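Side-chain contacts in putative endoribonuclease (Klebsiella pneumoniae, PDB 3LYB), which is a putative endoribonuclease of the YjgF-like L-PSP family, probably acting as a hydrolase on RNA: residues S61-A64 against K65-P68; Q44-E48 against P49-L53; V76-S79 against I80-V84. All coordinates share one frame; numbering follows the deposited sequence.

Contact 1. Residues S61-A64 against K65-P68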
loop_
_atom_site.group_PDB
_atom_site.type_symbol
_atom_site.label_atom_id
_atom_site.label_comp_id
_atom_site.label_asym_id
_atom_site.label_seq_id
_atom_site.Cartn_x
_atom_site.Cartn_y
_atom_site.Cartn_z
ATOM N N SER B 61 17.452 15.646 -18.940
ATOM C CA SER B 61 16.840 14.608 -18.139
ATOM C C SER B 61 17.740 14.136 -17.024
ATOM O O SER B 61 17.266 13.862 -15.920
ATOM C CB SER B 61 16.477 13.420 -19.016
ATOM O OG SER B 61 15.324 13.703 -19.773
ATOM N N THR B 62 19.034 14.026 -17.316
ATOM C CA THR B 62 19.999 13.615 -16.309
ATOM C C THR B 62 20.065 14.679 -15.214
ATOM O O THR B 62 20.050 14.358 -14.011
ATOM C CB THR B 62 21.400 13.386 -16.912
ATOM O OG1 THR B 62 21.338 12.355 -17.911
ATOM C CG2 THR B 62 22.384 12.945 -15.828
ATOM N N ASP B 63 20.108 15.941 -15.645
ATOM C CA ASP B 63 20.272 17.044 -14.715
ATOM C C ASP B 63 19.030 17.206 -13.853
ATOM O O ASP B 63 19.134 17.538 -12.676
ATOM C CB ASP B 63 20.685 18.351 -15.422
ATOM C CG ASP B 63 22.210 18.414 -15.737
ATOM O OD1 ASP B 63 22.980 17.501 -15.331
ATOM O OD2 ASP B 63 22.647 19.396 -16.400
ATOM N N ALA B 64 17.862 16.934 -14.422
ATOM C CA ALA B 64 16.626 16.945 -13.637
ATOM C C ALA B 64 16.637 15.889 -12.538
ATOM O O ALA B 64 16.208 16.160 -11.431
ATOM C CB ALA B 64 15.420 16.756 -14.530
ATOM N N LYS B 65 17.139 14.695 -12.850
ATOM C CA LYS B 65 17.241 13.608 -11.879
ATOM C C LYS B 65 18.331 13.790 -10.809
ATOM O O LYS B 65 18.068 13.515 -9.635
ATOM C CB LYS B 65 17.437 12.268 -12.590
ATOM C CG LYS B 65 16.239 11.797 -13.383
ATOM C CD LYS B 65 15.031 11.731 -12.496
ATOM C CE LYS B 65 13.898 11.026 -13.160
ATOM N NZ LYS B 65 12.658 11.143 -12.331
ATOM N N GLN B 66 19.531 14.251 -11.194
ATOM C CA GLN B 66 20.639 14.427 -10.235
ATOM C C GLN B 66 20.683 15.795 -9.557
ATOM O O GLN B 66 21.192 15.942 -8.438
ATOM C CB GLN B 66 22.000 14.073 -10.860
ATOM C CG GLN B 66 22.369 14.833 -12.124
ATOM C CD GLN B 66 23.867 14.762 -12.456
ATOM O OE1 GLN B 66 24.640 14.019 -11.837
ATOM N NE2 GLN B 66 24.278 15.563 -13.424
ATOM N N GLY B 67 20.117 16.787 -10.230
ATOM C CA GLY B 67 20.131 18.167 -9.752
ATOM C C GLY B 67 19.716 18.363 -8.315
ATOM O O GLY B 67 20.415 19.054 -7.560
ATOM N N PRO B 68 18.575 17.774 -7.907
ATOM C CA PRO B 68 18.082 18.167 -6.575
ATOM C C PRO B 68 18.931 17.674 -5.393
ATOM O O PRO B 68 19.205 18.449 -4.453
ATOM C CB PRO B 68 16.660 17.605 -6.554
ATOM C CG PRO B 68 16.279 17.569 -8.035
ATOM C CD PRO B 68 17.530 17.093 -8.695
#

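Contact 2. Residues Q44-E48 against P49-L53. With CA (calcium ion), chain F.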
loop_
_atom_site.group_PDB
_atom_site.type_symbol
_atom_site.label_atom_id
_atom_site.label_comp_id
_atom_site.label_asym_id
_atom_site.label_seq_id
_atom_site.Cartn_x
_atom_site.Cartn_y
_atom_site.Cartn_z
ATOM N N GLN B 44 19.664 25.174 -10.734
ATOM C CA GLN B 44 19.340 26.588 -10.840
ATOM C C GLN B 44 19.475 27.343 -9.518
ATOM O O GLN B 44 19.598 28.563 -9.511
ATOM C CB GLN B 44 17.951 26.777 -11.464
ATOM C CG GLN B 44 17.799 26.158 -12.892
ATOM C CD GLN B 44 18.713 26.816 -13.951
ATOM O OE1 GLN B 44 18.836 28.049 -14.005
ATOM N NE2 GLN B 44 19.346 25.995 -14.799
ATOM N N ASP B 45 19.501 26.632 -8.400
ATOM C CA ASP B 45 19.663 27.304 -7.101
ATOM C C ASP B 45 21.112 27.385 -6.613
ATOM O O ASP B 45 21.373 27.836 -5.503
ATOM C CB ASP B 45 18.769 26.665 -6.030
ATOM C CG ASP B 45 17.281 26.813 -6.337
ATOM O OD1 ASP B 45 16.796 27.962 -6.564
ATOM O OD2 ASP B 45 16.591 25.769 -6.337
ATOM N N VAL B 46 22.055 26.954 -7.432
ATOM C CA VAL B 46 23.444 27.027 -7.027
ATOM C C VAL B 46 24.313 27.804 -8.016
ATOM O O VAL B 46 23.994 27.896 -9.213
ATOM C CB VAL B 46 24.070 25.621 -6.730
ATOM C CG1 VAL B 46 23.214 24.832 -5.706
ATOM C CG2 VAL B 46 24.324 24.815 -8.020
ATOM N N PRO B 47 25.404 28.396 -7.507
ATOM C CA PRO B 47 26.363 29.107 -8.346
ATOM C C PRO B 47 26.703 28.325 -9.610
ATOM O O PRO B 47 26.896 27.101 -9.559
ATOM C CB PRO B 47 27.588 29.220 -7.421
ATOM C CG PRO B 47 26.961 29.426 -6.059
ATOM C CD PRO B 47 25.729 28.536 -6.070
ATOM N N GLU B 48 26.765 29.028 -10.734
ATOM C CA GLU B 48 26.944 28.378 -12.025
ATOM C C GLU B 48 28.154 27.429 -12.110
ATOM O O GLU B 48 28.011 26.296 -12.550
ATOM C CB GLU B 48 26.960 29.411 -13.139
ATOM C CG GLU B 48 25.581 29.994 -13.495
ATOM C CD GLU B 48 25.145 31.210 -12.674
ATOM O OE1 GLU B 48 25.720 31.495 -11.586
ATOM O OE2 GLU B 48 24.196 31.884 -13.147
ATOM N N PRO B 49 29.346 27.870 -11.668
ATOM C CA PRO B 49 30.422 26.916 -11.869
ATOM C C PRO B 49 30.365 25.779 -10.864
ATOM O O PRO B 49 31.018 24.737 -11.076
ATOM C CB PRO B 49 31.691 27.760 -11.698
ATOM C CG PRO B 49 31.284 28.928 -10.895
ATOM C CD PRO B 49 29.813 29.127 -11.058
ATOM N N VAL B 50 29.583 25.957 -9.793
ATOM C CA VAL B 50 29.373 24.870 -8.826
ATOM C C VAL B 50 28.567 23.727 -9.469
ATOM O O VAL B 50 28.729 22.573 -9.119
ATOM C CB VAL B 50 28.717 25.329 -7.510
ATOM C CG1 VAL B 50 28.296 24.114 -6.689
ATOM C CG2 VAL B 50 29.676 26.236 -6.683
ATOM N N ARG B 51 27.753 24.046 -10.461
ATOM C CA ARG B 51 27.014 23.017 -11.147
ATOM C C ARG B 51 27.906 21.960 -11.767
ATOM O O ARG B 51 27.736 20.756 -11.475
ATOM C CB ARG B 51 26.091 23.619 -12.196
ATOM C CG ARG B 51 25.120 24.574 -11.611
ATOM C CD ARG B 51 24.393 25.313 -12.689
ATOM N NE ARG B 51 23.831 26.544 -12.142
ATOM C CZ ARG B 51 22.953 27.309 -12.768
ATOM N NH1 ARG B 51 22.497 26.962 -13.976
ATOM N NH2 ARG B 51 22.520 28.403 -12.168
ATOM N N GLU B 52 28.848 22.380 -12.624
ATOM C CA GLU B 52 29.687 21.359 -13.309
ATOM C C GLU B 52 30.672 20.787 -12.295
ATOM O O GLU B 52 31.144 19.682 -12.448
ATOM C CB GLU B 52 30.250 21.796 -14.707
ATOM C CG GLU B 52 31.061 20.719 -15.595
ATOM C CD GLU B 52 30.288 19.451 -16.104
ATOM O OE1 GLU B 52 29.699 19.475 -17.226
ATOM O OE2 GLU B 52 30.342 18.392 -15.413
ATOM N N LEU B 53 30.854 21.490 -11.190
ATOM C CA LEU B 53 31.604 20.940 -10.059
ATOM C C LEU B 53 30.846 19.856 -9.262
ATOM O O LEU B 53 31.470 19.052 -8.554
ATOM C CB LEU B 53 32.038 22.065 -9.112
ATOM C CG LEU B 53 32.914 21.713 -7.915
ATOM C CD1 LEU B 53 34.255 21.180 -8.372
ATOM C CD2 LEU B 53 33.093 22.933 -7.069
HETATM CA CA CA F . 14.091 27.224 -6.615
#

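Contact 3. Residues V76-S79 against I80-V84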
loop_
_atom_site.group_PDB
_atom_site.type_symbol
_atom_site.label_atom_id
_atom_site.label_comp_id
_atom_site.label_asym_id
_atom_site.label_seq_id
_atom_site.Cartn_x
_atom_site.Cartn_y
_atom_site.Cartn_z
ATOM N N VAL B 76 23.868 22.432 1.775
ATOM C CA VAL B 76 23.912 22.130 3.188
ATOM C C VAL B 76 25.345 22.135 3.670
ATOM O O VAL B 76 25.655 22.699 4.722
ATOM C CB VAL B 76 23.262 20.754 3.500
ATOM C CG1 VAL B 76 23.783 20.173 4.829
ATOM C CG2 VAL B 76 21.782 20.893 3.536
ATOM N N LEU B 77 26.200 21.465 2.901
ATOM C CA LEU B 77 27.612 21.371 3.231
ATOM C C LEU B 77 28.292 22.736 3.279
ATOM O O LEU B 77 29.025 23.031 4.224
ATOM C CB LEU B 77 28.313 20.421 2.281
ATOM C CG LEU B 77 27.999 18.950 2.568
ATOM C CD1 LEU B 77 28.614 18.047 1.521
ATOM C CD2 LEU B 77 28.469 18.527 3.962
ATOM N N GLU B 78 27.999 23.579 2.290
ATOM C CA GLU B 78 28.490 24.954 2.263
ATOM C C GLU B 78 27.958 25.794 3.426
ATOM O O GLU B 78 28.677 26.646 3.945
ATOM C CB GLU B 78 28.193 25.611 0.906
ATOM C CG GLU B 78 28.566 27.106 0.784
ATOM C CD GLU B 78 30.088 27.390 0.744
ATOM O OE1 GLU B 78 30.893 26.435 0.601
ATOM O OE2 GLU B 78 30.460 28.590 0.845
ATOM N N SER B 79 26.716 25.558 3.839
ATOM C CA SER B 79 26.176 26.221 5.032
ATOM C C SER B 79 27.029 25.888 6.238
ATOM O O SER B 79 27.379 26.764 7.022
ATOM C CB SER B 79 24.742 25.775 5.311
ATOM O OG SER B 79 23.862 26.254 4.314
ATOM N N ILE B 80 27.361 24.609 6.375
ATOM C CA ILE B 80 28.174 24.151 7.477
ATOM C C ILE B 80 29.465 24.919 7.419
ATOM O O ILE B 80 29.811 25.579 8.382
ATOM C CB ILE B 80 28.367 22.611 7.481
ATOM C CG1 ILE B 80 27.084 21.942 7.986
ATOM C CG2 ILE B 80 29.517 22.200 8.382
ATOM C CD1 ILE B 80 26.974 20.461 7.652
ATOM N N ARG B 81 30.132 24.898 6.274
ATOM C CA ARG B 81 31.359 25.671 6.106
ATOM C C ARG B 81 31.190 27.111 6.564
ATOM O O ARG B 81 31.895 27.547 7.465
ATOM C CB ARG B 81 31.871 25.621 4.673
ATOM C CG ARG B 81 33.360 25.896 4.556
ATOM C CD ARG B 81 33.868 25.811 3.094
ATOM N NE ARG B 81 33.321 26.838 2.200
ATOM C CZ ARG B 81 33.364 28.156 2.423
ATOM N NH1 ARG B 81 33.890 28.647 3.543
ATOM N NH2 ARG B 81 32.853 28.999 1.545
ATOM N N ARG B 82 30.242 27.839 5.988
ATOM C CA ARG B 82 30.073 29.242 6.357
ATOM C C ARG B 82 29.794 29.464 7.835
ATOM O O ARG B 82 30.275 30.435 8.416
ATOM C CB ARG B 82 29.015 29.929 5.504
ATOM C CG ARG B 82 29.612 30.535 4.269
ATOM C CD ARG B 82 28.556 31.003 3.305
ATOM N NE ARG B 82 28.937 30.627 1.942
ATOM C CZ ARG B 82 28.229 30.892 0.844
ATOM N NH1 ARG B 82 27.080 31.555 0.916
ATOM N NH2 ARG B 82 28.683 30.483 -0.330
ATOM N N THR B 83 29.015 28.571 8.438
ATOM C CA THR B 83 28.705 28.657 9.855
ATOM C C THR B 83 29.990 28.444 10.648
ATOM O O THR B 83 30.367 29.270 11.484
ATOM C CB THR B 83 27.656 27.614 10.239
ATOM O OG1 THR B 83 26.574 27.664 9.295
ATOM C CG2 THR B 83 27.125 27.856 11.658
ATOM N N VAL B 84 30.687 27.356 10.352
ATOM C CA VAL B 84 31.943 27.042 11.019
ATOM C C VAL B 84 32.943 28.206 10.928
ATOM O O VAL B 84 33.766 28.405 11.820
ATOM C CB VAL B 84 32.536 25.753 10.438
ATOM C CG1 VAL B 84 33.905 25.442 11.037
ATOM C CG2 VAL B 84 31.578 24.595 10.693
#

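Contact 1. Residues S61-A64 against K65-P68
Gln66 reaches back along its helix to Thr62 and Asp63. Its CB lies 3.7 Å from Thr62 O, the carbonyl that also takes the backbone N-H of Gln66, with Gln66 N to Thr62 O at 2.9 Å. A chi1 of 56° tucks CG between the backbone N and the carbonyl carbon, directly beside that same Thr62 oxygen. Beyond CG the chain runs extended, so CD passes 4.1 Å from the methyl CG2 of Thr62, and the amide arrives alongside Asp63. There NE2 donates to Asp63 OD1 over 3.0 Å (N-H...O 156°), meeting the oxygen nearly end-on, while amide and carboxylate lie almost coplanar, 16° apart.

These are the opening turns of helix 60-85, with side chains three and four residues apart meeting on one flank. Asp63 and Gln66 suit this place because each also holds the chain that leads into the helix: the carboxylate accepts from Thr57 N and Gly58 N, and NE2 bonds to Gly55 O. Gln66 OE1 has a weak bond to Arg112. The Lys65 chain runs out to the subunit interfaces, where NZ bonds to Pro135 O of one neighbouring subunit and forms a salt bridge with Asp105 of another. Gly67 N still bonds to Asp63 O at 2.7 Å, but Pro68 has no N-H to offer; its CD sits 3.2 Å from Ala64 O, where the helix kinks.

Contact 2. Residues Q44-E48 against P49-L53
Arg51 reaches back past Glu48 to the carbonyl of Val46, fastening the start of the short helix 48-54 to the loop that leads into it. With CG anti to the carbonyl carbon (chi1 -59°) and the chain extended as far as NE, the guanidinium comes to lie beside the Val46 carbonyl. NE donates to Val46 O over 3.2 Å, the oxygen close to the guanidinium plane at its edge, and NH2 adds a weak bond to the same atom. A long, flexible arginine can thus serve a carbonyl in the loop while its own backbone N bonds to Glu48 O at 3.1 Å.

Glu48 runs alongside and places CG over one face of the guanidinium, 3.7 Å above the plane; Gln44 CA lies over the opposite face. The carboxylate is nearly parallel to the guanidinium, and its OE2, 4.0 Å from Arg51 NH2, gives only a long salt bridge of charge with charge. Pro49 has no N-H, which costs nothing in a helix's first turn, where no carbonyl a turn earlier awaits one. Earlier in the loop, Asp45 binds the calcium ion together with Asn41. On the side toward Trp74, Pro47 CB touches Val50 CG2 at 3.7 Å, and Val46 CG2 packs 3.7 Å from the Arg51 CG methylene.

Contact 3. Residues V76-S79 against I80-V84
A salt-bridge network spans one turn in the later part of helix 60-85, where Glu78 holds both Arg81 and Arg82, three and four residues on. Glu78 starts with CG opposite its backbone N (chi1 176°) and then bends at chi2, which turns the carboxylate along the helix toward the two arginines. Arg81 lies alongside it: NE donates to Glu78 OE1 over 2.9 Å, reaching it from above the carboxylate plane, and NH2 forms a salt bridge with OE2. Arg82 comes across instead, its guanidinium steeply inclined to the carboxylate (80°). Its NE and NH2 both bond to Glu78 OE2, each at 2.8 Å and on the anti side, both tilted out of the carboxylate plane and neither bond straight, and Glu78 CG rests over its face. The single acid is therefore shared by two cations, which would probably favour its ionised form.

Farther round, Ser79 O accepts two bonds from Thr83, from the backbone N and, at 2.6 Å, from OG1; threonine, with its hydroxyl on CB, is short enough to turn back to the carbonyl one turn earlier. Ile80 CD1 lies 4.3 Å from Val76 CG1, and these apolar side chains lean on Val143 of strand 141-148. Charged flank and apolar flank together are typical of an amphipathic helix packed against a beta-sheet.

How the contacts relate
From the N terminus the chain first passes through contact 2, where the loop following strand 23-26 turns into helix 48-54. Contact 1 comes next, at the start of helix 60-85, and contact 3 lies farther along that same long helix. The three stand in series: each closes about a turn or two, and none nests in or crosses another. Contacts 1 and 3 sit on opposite sides of the chain's centre, their own centres about 23 Å apart, so one helix runs from the subunit interfaces at contact 1 to the sheet at contact 3. Contact 2 packs on the stretch between them through Ala71 and Trp74, tying the calcium-binding loop to that helix.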